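Local coordinates for protein hypothetical methylmalonyl-CoA decarboxylase alpha subunit (Sulfolobus tokodaii, PDB 1X0U) that is probably a carboxyl transferase subunit of the crotonase-like superfamily, its family domain built on two similar mixed beta-sheets and assembled as a hexamer, at residues I164-A174 with D186-Y197; G38-L49 with E239-K247. All blocks are in the same frame, centred on the assembly; numbering follows the deposited sequence.

Contact 1 of 2, residues I164-A174 with D186-Y197; sequences IPQITIMAGPA and DFIIMIKGDAYY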
loop_
_atom_site.group_PDB
_atom_site.type_symbol
_atom_site.label_atom_id
_atom_site.label_comp_id
_atom_site.label_asym_id
_atom_site.label_seq_id
_atom_site.Cartn_x
_atom_site.Cartn_y
_atom_site.Cartn_z
ATOM N N ILE A 164 7.066 -10.792 -17.069
ATOM C CA ILE A 164 8.232 -11.597 -17.414
ATOM C C ILE A 164 8.295 -11.674 -18.941
ATOM O O ILE A 164 7.283 -11.903 -19.604
ATOM C CB ILE A 164 8.155 -13.035 -16.804
ATOM C CG1 ILE A 164 6.797 -13.686 -17.095
ATOM C CG2 ILE A 164 8.381 -12.973 -15.292
ATOM C CD1 ILE A 164 6.746 -15.192 -16.751
ATOM N N PRO A 165 9.488 -11.468 -19.518
ATOM C CA PRO A 165 9.651 -11.516 -20.975
ATOM C C PRO A 165 9.152 -12.851 -21.519
ATOM O O PRO A 165 9.468 -13.901 -20.967
ATOM C CB PRO A 165 11.162 -11.366 -21.168
ATOM C CG PRO A 165 11.612 -10.669 -19.921
ATOM C CD PRO A 165 10.792 -11.337 -18.851
ATOM N N GLN A 166 8.386 -12.802 -22.602
ATOM C CA GLN A 166 7.856 -14.006 -23.227
ATOM C C GLN A 166 8.240 -14.067 -24.696
ATOM O O GLN A 166 7.735 -13.286 -25.514
ATOM C CB GLN A 166 6.335 -14.029 -23.118
ATOM C CG GLN A 166 5.802 -14.147 -21.707
ATOM C CD GLN A 166 4.298 -14.048 -21.682
ATOM O OE1 GLN A 166 3.727 -12.946 -21.726
ATOM N NE2 GLN A 166 3.635 -15.200 -21.651
ATOM N N ILE A 167 9.121 -15.008 -25.025
ATOM C CA ILE A 167 9.597 -15.191 -26.396
ATOM C C ILE A 167 9.159 -16.549 -26.958
ATOM O O ILE A 167 9.265 -17.566 -26.290
ATOM C CB ILE A 167 11.134 -15.118 -26.448
ATOM C CG1 ILE A 167 11.607 -13.771 -25.903
ATOM C CG2 ILE A 167 11.614 -15.299 -27.865
ATOM C CD1 ILE A 167 13.108 -13.696 -25.646
ATOM N N THR A 168 8.662 -16.563 -28.188
ATOM C CA THR A 168 8.244 -17.822 -28.788
ATOM C C THR A 168 9.074 -18.111 -30.032
ATOM O O THR A 168 9.304 -17.220 -30.846
ATOM C CB THR A 168 6.773 -17.801 -29.251
ATOM O OG1 THR A 168 6.667 -17.036 -30.455
ATOM C CG2 THR A 168 5.876 -17.198 -28.204
ATOM N N ILE A 169 9.546 -19.343 -30.164
ATOM C CA ILE A 169 10.274 -19.730 -31.368
ATOM C C ILE A 169 9.252 -20.578 -32.091
ATOM O O ILE A 169 8.866 -21.645 -31.602
ATOM C CB ILE A 169 11.517 -20.602 -31.080
ATOM C CG1 ILE A 169 12.561 -19.801 -30.304
ATOM C CG2 ILE A 169 12.130 -21.096 -32.394
ATOM C CD1 ILE A 169 13.807 -20.603 -30.012
ATOM N N MET A 170 8.761 -20.079 -33.217
ATOM C CA MET A 170 7.798 -20.829 -34.002
ATOM C C MET A 170 8.622 -21.748 -34.901
ATOM O O MET A 170 9.147 -21.315 -35.926
ATOM C CB MET A 170 6.935 -19.881 -34.847
ATOM C CG MET A 170 5.967 -20.594 -35.794
ATOM S SD MET A 170 5.058 -21.906 -34.956
ATOM C CE MET A 170 4.339 -20.912 -33.570
ATOM N N ALA A 171 8.765 -23.005 -34.497
ATOM C CA ALA A 171 9.549 -23.959 -35.279
ATOM C C ALA A 171 8.698 -25.145 -35.726
ATOM O O ALA A 171 9.156 -26.292 -35.713
ATOM C CB ALA A 171 10.756 -24.439 -34.455
ATOM N N GLY A 172 7.465 -24.854 -36.138
ATOM C CA GLY A 172 6.554 -25.898 -36.577
ATOM C C GLY A 172 5.429 -25.395 -37.467
ATOM O O GLY A 172 5.448 -24.240 -37.883
ATOM N N PRO A 173 4.436 -26.247 -37.784
ATOM C CA PRO A 173 3.272 -25.950 -38.626
ATOM C C PRO A 173 2.016 -25.672 -37.799
ATOM O O PRO A 173 1.105 -26.495 -37.750
ATOM C CB PRO A 173 3.131 -27.221 -39.439
ATOM C CG PRO A 173 3.394 -28.264 -38.403
ATOM C CD PRO A 173 4.545 -27.701 -37.560
ATOM N N ALA A 174 1.964 -24.503 -37.174
ATOM C CA ALA A 174 0.838 -24.125 -36.334
ATOM C C ALA A 174 -0.451 -23.738 -37.062
ATOM O O ALA A 174 -0.448 -22.913 -37.988
ATOM C CB ALA A 174 1.258 -22.988 -35.397
ATOM N N ASP A 186 5.597 -11.615 -26.204
ATOM C CA ASP A 186 6.177 -10.351 -26.688
ATOM C C ASP A 186 6.882 -10.386 -28.048
ATOM O O ASP A 186 6.779 -9.440 -28.822
ATOM C CB ASP A 186 7.137 -9.795 -25.634
ATOM C CG ASP A 186 6.501 -9.714 -24.248
ATOM O OD1 ASP A 186 5.422 -9.091 -24.112
ATOM O OD2 ASP A 186 7.086 -10.272 -23.298
ATOM N N PHE A 187 7.600 -11.468 -28.333
ATOM C CA PHE A 187 8.323 -11.595 -29.594
ATOM C C PHE A 187 8.145 -12.974 -30.199
ATOM O O PHE A 187 8.190 -13.983 -29.491
ATOM C CB PHE A 187 9.834 -11.381 -29.387
ATOM C CG PHE A 187 10.197 -10.033 -28.827
ATOM C CD1 PHE A 187 10.305 -8.921 -29.658
ATOM C CD2 PHE A 187 10.400 -9.871 -27.462
ATOM C CE1 PHE A 187 10.609 -7.668 -29.132
ATOM C CE2 PHE A 187 10.705 -8.621 -26.932
ATOM C CZ PHE A 187 10.807 -7.522 -27.770
ATOM N N ILE A 188 7.947 -13.009 -31.512
ATOM C CA ILE A 188 7.828 -14.263 -32.218
ATOM C C ILE A 188 8.999 -14.380 -33.197
ATOM O O ILE A 188 9.130 -13.582 -34.123
ATOM C CB ILE A 188 6.505 -14.377 -33.013
ATOM C CG1 ILE A 188 5.308 -14.492 -32.060
ATOM C CG2 ILE A 188 6.543 -15.619 -33.894
ATOM C CD1 ILE A 188 3.975 -14.629 -32.789
ATOM N N ILE A 189 9.861 -15.359 -32.950
ATOM C CA ILE A 189 11.000 -15.640 -33.810
ATOM C C ILE A 189 10.588 -16.890 -34.587
ATOM O O ILE A 189 10.303 -17.932 -33.997
ATOM C CB ILE A 189 12.250 -15.943 -32.993
ATOM C CG1 ILE A 189 12.624 -14.710 -32.162
ATOM C CG2 ILE A 189 13.379 -16.378 -33.926
ATOM C CD1 ILE A 189 13.640 -14.981 -31.073
ATOM N N MET A 190 10.545 -16.774 -35.905
ATOM C CA MET A 190 10.123 -17.871 -36.752
ATOM C C MET A 190 11.151 -18.206 -37.821
ATOM O O MET A 190 11.823 -17.318 -38.346
ATOM C CB MET A 190 8.795 -17.504 -37.415
ATOM C CG MET A 190 8.175 -18.607 -38.242
ATOM S SD MET A 190 6.500 -18.168 -38.681
ATOM C CE MET A 190 6.122 -19.411 -39.898
ATOM N N ILE A 191 11.265 -19.492 -38.137
ATOM C CA ILE A 191 12.198 -19.962 -39.159
ATOM C C ILE A 191 11.454 -20.048 -40.488
ATOM O O ILE A 191 10.301 -20.466 -40.529
ATOM C CB ILE A 191 12.751 -21.367 -38.823
ATOM C CG1 ILE A 191 13.475 -21.344 -37.473
ATOM C CG2 ILE A 191 13.715 -21.830 -39.921
ATOM C CD1 ILE A 191 12.568 -21.402 -36.280
ATOM N N LYS A 192 12.089 -19.632 -41.577
ATOM C CA LYS A 192 11.406 -19.729 -42.858
ATOM C C LYS A 192 11.760 -21.055 -43.502
ATOM O O LYS A 192 12.898 -21.500 -43.440
ATOM C CB LYS A 192 11.739 -18.548 -43.795
ATOM C CG LYS A 192 13.141 -17.962 -43.705
ATOM C CD LYS A 192 13.157 -16.576 -44.372
ATOM C CE LYS A 192 14.472 -15.816 -44.158
ATOM N NZ LYS A 192 15.487 -16.107 -45.215
ATOM N N GLY A 193 10.755 -21.692 -44.085
ATOM C CA GLY A 193 10.948 -22.976 -44.724
ATOM C C GLY A 193 9.611 -23.664 -44.903
ATOM O O GLY A 193 8.595 -23.252 -44.328
ATOM N N ASP A 194 9.616 -24.726 -45.696
ATOM C CA ASP A 194 8.410 -25.490 -45.975
ATOM C C ASP A 194 7.714 -25.993 -44.718
ATOM O O ASP A 194 6.487 -26.031 -44.666
ATOM C CB ASP A 194 8.747 -26.691 -46.861
ATOM C CG ASP A 194 7.527 -27.516 -47.189
ATOM O OD1 ASP A 194 6.671 -27.024 -47.952
ATOM O OD2 ASP A 194 7.414 -28.644 -46.673
ATOM N N ALA A 195 8.511 -26.381 -43.723
ATOM C CA ALA A 195 8.024 -26.922 -42.454
ATOM C C ALA A 195 7.529 -25.918 -41.406
ATOM O O ALA A 195 7.049 -26.316 -40.341
ATOM C CB ALA A 195 9.102 -27.779 -41.837
ATOM N N TYR A 196 7.631 -24.628 -41.688
ATOM C CA TYR A 196 7.189 -23.646 -40.707
ATOM C C TYR A 196 6.133 -22.703 -41.248
ATOM O O TYR A 196 6.295 -22.115 -42.307
ATOM C CB TYR A 196 8.375 -22.821 -40.207
ATOM C CG TYR A 196 9.612 -23.632 -39.945
ATOM C CD1 TYR A 196 10.591 -23.788 -40.928
ATOM C CD2 TYR A 196 9.807 -24.257 -38.716
ATOM C CE1 TYR A 196 11.740 -24.545 -40.683
ATOM C CE2 TYR A 196 10.943 -25.014 -38.468
ATOM C CZ TYR A 196 11.908 -25.153 -39.448
ATOM O OH TYR A 196 13.051 -25.870 -39.175
ATOM N N TYR A 197 5.046 -22.562 -40.508
ATOM C CA TYR A 197 3.981 -21.664 -40.900
ATOM C C TYR A 197 2.988 -21.531 -39.774
ATOM O O TYR A 197 3.074 -22.235 -38.773
ATOM C CB TYR A 197 3.282 -22.180 -42.160
ATOM C CG TYR A 197 2.723 -23.586 -42.068
ATOM C CD1 TYR A 197 1.535 -23.845 -41.387
ATOM C CD2 TYR A 197 3.350 -24.653 -42.734
ATOM C CE1 TYR A 197 0.970 -25.128 -41.378
ATOM C CE2 TYR A 197 2.797 -25.939 -42.729
ATOM C CZ TYR A 197 1.603 -26.165 -42.051
ATOM O OH TYR A 197 1.039 -27.421 -42.052
HETATM O O HOH W 1 5.485 -10.400 -21.098
#

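Contact 2 of 2, residues G38-L49 with E239-K247; sequences GKLTARERLALL and EQEAINLTK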
loop_
_atom_site.group_PDB
_atom_site.type_symbol
_atom_site.label_atom_id
_atom_site.label_comp_id
_atom_site.label_asym_id
_atom_site.label_seq_id
_atom_site.Cartn_x
_atom_site.Cartn_y
_atom_site.Cartn_z
ATOM N N GLY A 38 14.788 -31.020 -42.039
ATOM C CA GLY A 38 15.692 -29.932 -41.727
ATOM C C GLY A 38 15.417 -29.397 -40.328
ATOM O O GLY A 38 15.941 -28.356 -39.936
ATOM N N LYS A 39 14.605 -30.120 -39.562
ATOM C CA LYS A 39 14.263 -29.687 -38.205
ATOM C C LYS A 39 15.007 -30.460 -37.126
ATOM O O LYS A 39 15.443 -31.589 -37.349
ATOM C CB LYS A 39 12.767 -29.864 -37.966
ATOM C CG LYS A 39 11.887 -29.308 -39.055
ATOM C CD LYS A 39 10.451 -29.763 -38.840
ATOM C CE LYS A 39 9.858 -29.162 -37.569
ATOM N NZ LYS A 39 8.553 -29.802 -37.257
ATOM N N LEU A 40 15.140 -29.849 -35.953
ATOM C CA LEU A 40 15.788 -30.501 -34.816
ATOM C C LEU A 40 14.671 -31.021 -33.914
ATOM O O LEU A 40 13.520 -30.627 -34.082
ATOM C CB LEU A 40 16.669 -29.511 -34.045
ATOM C CG LEU A 40 17.924 -28.997 -34.763
ATOM C CD1 LEU A 40 18.699 -28.079 -33.825
ATOM C CD2 LEU A 40 18.796 -30.162 -35.199
ATOM N N THR A 41 14.994 -31.918 -32.978
ATOM C CA THR A 41 13.981 -32.455 -32.071
ATOM C C THR A 41 13.805 -31.479 -30.916
ATOM O O THR A 41 14.650 -30.604 -30.687
ATOM C CB THR A 41 14.387 -33.801 -31.454
ATOM O OG1 THR A 41 15.528 -33.593 -30.621
ATOM C CG2 THR A 41 14.731 -34.822 -32.524
ATOM N N ALA A 42 12.711 -31.647 -30.185
ATOM C CA ALA A 42 12.401 -30.788 -29.056
ATOM C C ALA A 42 13.569 -30.721 -28.088
ATOM O O ALA A 42 13.966 -29.634 -27.665
ATOM C CB ALA A 42 11.148 -31.296 -28.333
ATOM N N ARG A 43 14.134 -31.879 -27.761
ATOM C CA ARG A 43 15.243 -31.933 -26.821
ATOM C C ARG A 43 16.565 -31.403 -27.366
ATOM O O ARG A 43 17.355 -30.828 -26.612
ATOM C CB ARG A 43 15.393 -33.358 -26.268
ATOM C CG ARG A 43 14.280 -33.703 -25.259
ATOM C CD ARG A 43 14.344 -35.148 -24.756
ATOM N NE ARG A 43 13.193 -35.463 -23.911
ATOM C CZ ARG A 43 13.062 -35.106 -22.636
ATOM N NH1 ARG A 43 14.021 -34.418 -22.026
ATOM N NH2 ARG A 43 11.958 -35.425 -21.968
ATOM N N GLU A 44 16.796 -31.567 -28.670
ATOM C CA GLU A 44 18.024 -31.061 -29.281
ATOM C C GLU A 44 17.997 -29.522 -29.267
ATOM O O GLU A 44 19.022 -28.870 -29.047
ATOM C CB GLU A 44 18.176 -31.601 -30.717
ATOM C CG GLU A 44 18.306 -33.126 -30.772
ATOM C CD GLU A 44 18.319 -33.694 -32.180
ATOM O OE1 GLU A 44 17.576 -33.193 -33.051
ATOM O OE2 GLU A 44 19.065 -34.665 -32.415
ATOM N N ARG A 45 16.822 -28.940 -29.478
ATOM C CA ARG A 45 16.698 -27.488 -29.462
ATOM C C ARG A 45 16.958 -26.948 -28.051
ATOM O O ARG A 45 17.622 -25.925 -27.886
ATOM C CB ARG A 45 15.305 -27.080 -29.933
ATOM C CG ARG A 45 15.031 -27.373 -31.394
ATOM C CD ARG A 45 13.546 -27.534 -31.643
ATOM N NE ARG A 45 13.217 -27.538 -33.065
ATOM C CZ ARG A 45 11.995 -27.765 -33.544
ATOM N NH1 ARG A 45 10.983 -28.018 -32.716
ATOM N NH2 ARG A 45 11.776 -27.711 -34.845
ATOM N N LEU A 46 16.446 -27.636 -27.032
ATOM C CA LEU A 46 16.652 -27.208 -25.647
ATOM C C LEU A 46 18.133 -27.293 -25.256
ATOM O O LEU A 46 18.663 -26.382 -24.628
ATOM C CB LEU A 46 15.821 -28.068 -24.675
ATOM C CG LEU A 46 14.294 -27.930 -24.605
ATOM C CD1 LEU A 46 13.761 -28.993 -23.648
ATOM C CD2 LEU A 46 13.890 -26.545 -24.103
ATOM N N ALA A 47 18.802 -28.385 -25.613
ATOM C CA ALA A 47 20.214 -28.519 -25.263
ATOM C C ALA A 47 21.023 -27.379 -25.888
ATOM O O ALA A 47 21.996 -26.915 -25.306
ATOM C CB ALA A 47 20.767 -29.885 -25.725
ATOM N N LEU A 48 20.629 -26.943 -27.080
ATOM C CA LEU A 48 21.316 -25.837 -27.751
ATOM C C LEU A 48 21.104 -24.538 -26.955
ATOM O O LEU A 48 22.059 -23.817 -26.651
ATOM C CB LEU A 48 20.772 -25.647 -29.176
ATOM C CG LEU A 48 21.474 -26.199 -30.426
ATOM C CD1 LEU A 48 22.770 -26.915 -30.076
ATOM C CD2 LEU A 48 20.524 -27.135 -31.155
ATOM N N LEU A 49 19.848 -24.263 -26.601
ATOM C CA LEU A 49 19.485 -23.055 -25.873
ATOM C C LEU A 49 20.049 -22.876 -24.469
ATOM O O LEU A 49 20.520 -21.796 -24.117
ATOM C CB LEU A 49 17.958 -22.938 -25.795
ATOM C CG LEU A 49 17.403 -21.814 -24.908
ATOM C CD1 LEU A 49 17.968 -20.481 -25.368
ATOM C CD2 LEU A 49 15.871 -21.805 -24.977
ATOM N N GLU A 239 17.076 -23.109 -37.202
ATOM C CA GLU A 239 16.741 -23.280 -35.810
ATOM C C GLU A 239 17.905 -22.879 -34.922
ATOM O O GLU A 239 17.698 -22.304 -33.846
ATOM C CB GLU A 239 16.311 -24.726 -35.574
ATOM C CG GLU A 239 14.907 -24.970 -36.091
ATOM C CD GLU A 239 14.477 -26.412 -36.009
ATOM O OE1 GLU A 239 15.006 -27.145 -35.148
ATOM O OE2 GLU A 239 13.597 -26.803 -36.800
ATOM N N GLN A 240 19.128 -23.166 -35.367
ATOM C CA GLN A 240 20.302 -22.778 -34.598
ATOM C C GLN A 240 20.303 -21.256 -34.507
ATOM O O GLN A 240 20.619 -20.690 -33.460
ATOM C CB GLN A 240 21.593 -23.242 -35.273
ATOM C CG GLN A 240 22.860 -22.822 -34.516
ATOM C CD GLN A 240 23.019 -23.526 -33.171
ATOM O OE1 GLN A 240 23.286 -22.890 -32.144
ATOM N NE2 GLN A 240 22.864 -24.848 -33.173
ATOM N N GLU A 241 19.960 -20.596 -35.616
ATOM C CA GLU A 241 19.908 -19.135 -35.639
ATOM C C GLU A 241 18.770 -18.629 -34.745
ATOM O O GLU A 241 18.914 -17.629 -34.049
ATOM C CB GLU A 241 19.744 -18.621 -37.079
ATOM C CG GLU A 241 21.045 -18.648 -37.912
ATOM C CD GLU A 241 20.869 -18.212 -39.376
ATOM O OE1 GLU A 241 21.891 -18.115 -40.088
ATOM O OE2 GLU A 241 19.724 -17.971 -39.821
ATOM N N ALA A 242 17.642 -19.327 -34.758
ATOM C CA ALA A 242 16.512 -18.943 -33.924
ATOM C C ALA A 242 16.929 -18.936 -32.456
ATOM O O ALA A 242 16.632 -17.987 -31.735
ATOM C CB ALA A 242 15.348 -19.912 -34.126
ATOM N N ILE A 243 17.633 -19.974 -32.010
ATOM C CA ILE A 243 18.024 -20.006 -30.610
ATOM C C ILE A 243 19.195 -19.071 -30.284
ATOM O O ILE A 243 19.296 -18.591 -29.159
ATOM C CB ILE A 243 18.292 -21.469 -30.097
ATOM C CG1 ILE A 243 19.779 -21.745 -29.940
ATOM C CG2 ILE A 243 17.629 -22.476 -31.005
ATOM C CD1 ILE A 243 20.321 -21.342 -28.579
ATOM N N ASN A 244 20.079 -18.809 -31.240
ATOM C CA ASN A 244 21.173 -17.875 -30.963
ATOM C C ASN A 244 20.533 -16.504 -30.842
ATOM O O ASN A 244 20.944 -15.688 -30.031
ATOM C CB ASN A 244 22.208 -17.825 -32.092
ATOM C CG ASN A 244 23.196 -18.962 -32.030
ATOM O OD1 ASN A 244 23.427 -19.546 -30.972
ATOM N ND2 ASN A 244 23.803 -19.270 -33.163
ATOM N N LEU A 245 19.518 -16.265 -31.664
ATOM C CA LEU A 245 18.817 -14.996 -31.656
ATOM C C LEU A 245 18.104 -14.838 -30.307
ATOM O O LEU A 245 18.180 -13.776 -29.694
ATOM C CB LEU A 245 17.809 -14.948 -32.812
ATOM C CG LEU A 245 17.217 -13.638 -33.360
ATOM C CD1 LEU A 245 15.713 -13.702 -33.264
ATOM C CD2 LEU A 245 17.753 -12.428 -32.622
ATOM N N THR A 246 17.428 -15.889 -29.833
ATOM C CA THR A 246 16.732 -15.781 -28.553
ATOM C C THR A 246 17.729 -15.459 -27.440
ATOM O O THR A 246 17.432 -14.650 -26.554
ATOM C CB THR A 246 15.962 -17.065 -28.158
ATOM O OG1 THR A 246 16.896 -18.083 -27.790
ATOM C CG2 THR A 246 15.093 -17.556 -29.298
ATOM N N LYS A 247 18.904 -16.078 -27.481
ATOM C CA LYS A 247 19.930 -15.799 -26.472
ATOM C C LYS A 247 20.333 -14.332 -26.534
ATOM O O LYS A 247 20.564 -13.694 -25.513
ATOM C CB LYS A 247 21.189 -16.631 -26.702
ATOM C CG LYS A 247 21.091 -18.099 -26.387
ATOM C CD LYS A 247 22.455 -18.724 -26.637
ATOM C CE LYS A 247 22.485 -20.192 -26.294
ATOM N NZ LYS A 247 23.877 -20.716 -26.400
HETATM O O HOH W 2 17.444 -25.610 -38.848
HETATM O O HOH W 3 24.015 -22.968 -28.638
HETATM O O HOH W 4 23.225 -21.389 -23.411
#

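Contact 1 of 2, residues I164-A174 with D186-Y197
Thr-168 lies between two residues of the neighbouring strand, its N giving a nearly straight bond (171°) to Phe-187 O at 2.9 Å and its O taking Ile-189 N. Met-170 N bonds to Ile-189 O, which completes a parallel ladder between strands 166-170 and 187-191. At the start of the ladder, Asp-186 OD2 accepts from Gln-166 N at 2.9 Å on its anti side; a water lies within hydrogen-bonding distance of the same oxygen and of Ile-164 O, and OD1 bonds Asn-519 of the second subunit.

On the face carrying Ile-167 and Ile-169, Ile-167 CG2 meets Ile-189 CD1 at 3.8 Å, and Ile-169 CG2 meets Ile-191 CD1. On the reverse face Met-170 and Met-190 run side by side, CG to SD 3.8 Å. Beyond the ladder the second segment loops out through a type I turn, Gly-193 to Tyr-196, and comes back beside Gly-172 and Pro-173, where Tyr-197 N bonds Gly-172 O. CG of Tyr-197 stands between the backbone N and the carbonyl carbon (chi1 56°), which turns the ring toward Pro-173, whose CB sits over one face, 3.6 Å from the centroid, in a CH-pi contact.

Helix 239-252 covers the isoleucine face, and Met-198 packs against Met-170 and Met-190 on the other. Neighbouring parallel strands joined through helix 180-184 fit the layered alpha/beta core of the ClpP/crotonase fold.

Contact 2 of 2, residues G38-L49 with E239-K247
Arg-45 and Glu-239 form a buried salt bridge that joins helix 42-49 to the start of helix 239-252, two helices of the crotonase-like domain; the axes of segments 42-49 and 239-247 cross at -39° and approach to 9.8 Å.

The polar contacts gather on the Glu-239 carboxylate. Arg-45, its chain extended from CG to NE, grips it side-on with two nitrogens: NE to OE1 and NH2 to OE2, both 2.8 Å. The carboxylate lies at the edge of the guanidinium, yet the two planes are 64° apart, so both nitrogens approach from above the carboxylate plane. From the opposite face, Leu-40 N reaches OE1 at 2.8 Å on its syn side. OE1 thus has two donors, while OE2 also bonds Tyr-196 OH; this clustering would be expected to favour the ionised carboxylate. Arg-45 NH1 turns to Asp-134, which also pairs with Lys-39 NZ.

The backbone before helix 42-49 is shaped by two local motifs. Gly-38 closes the preceding helix in a Schellman motif, and Thr-41 with Glu-44 makes a capping box, in which Thr-41 N bonds Glu-44 OE1.

Apolar contacts join Ile-243, whose modelled side chain is somewhat uncertain, to Leu-48 CB (from CG1, 4.1 Å) and Leu-49 CB (from CD1, 4.0 Å). Other leucine carbons pack against polar groups. Leu-49 CG stands anti to its own N (chi1 173°), and from there CD1 reaches Thr-246 OG1 at 3.6 Å, a hydroxyl that donates to Ile-243 O. The NE2 end of Gln-240 lies against Leu-48 CG.

Water closes the far end of the interface. Lys-247, extended beyond CG, brings NZ to a water at 3.2 Å, and that water donates to Leu-48 O at 2.9 Å.

Contacts 1 and 2 lie in one domain, their centres about 11 Å apart, and the sequence of contact 1 falls wholly between the two segments of contact 2. Helix 239-252 is shared ground: it packs on the isoleucine face of the contact 1 strands, with Ile-189 CD1 3.3 Å from Leu-245 CD1 and Ile-169 CD1 3.4 Å from Thr-246 CG2, while another side of it meets helix 42-49. A polar seam joins them as well. Tyr-196 OH and Glu-239 OE2, 2.6 Å apart, make a probable hydrogen bond, and Arg-45 NH2 makes a weak one to Ala-171 O. The turn following strand 187-191 is thereby tied to the salt bridge between the helices.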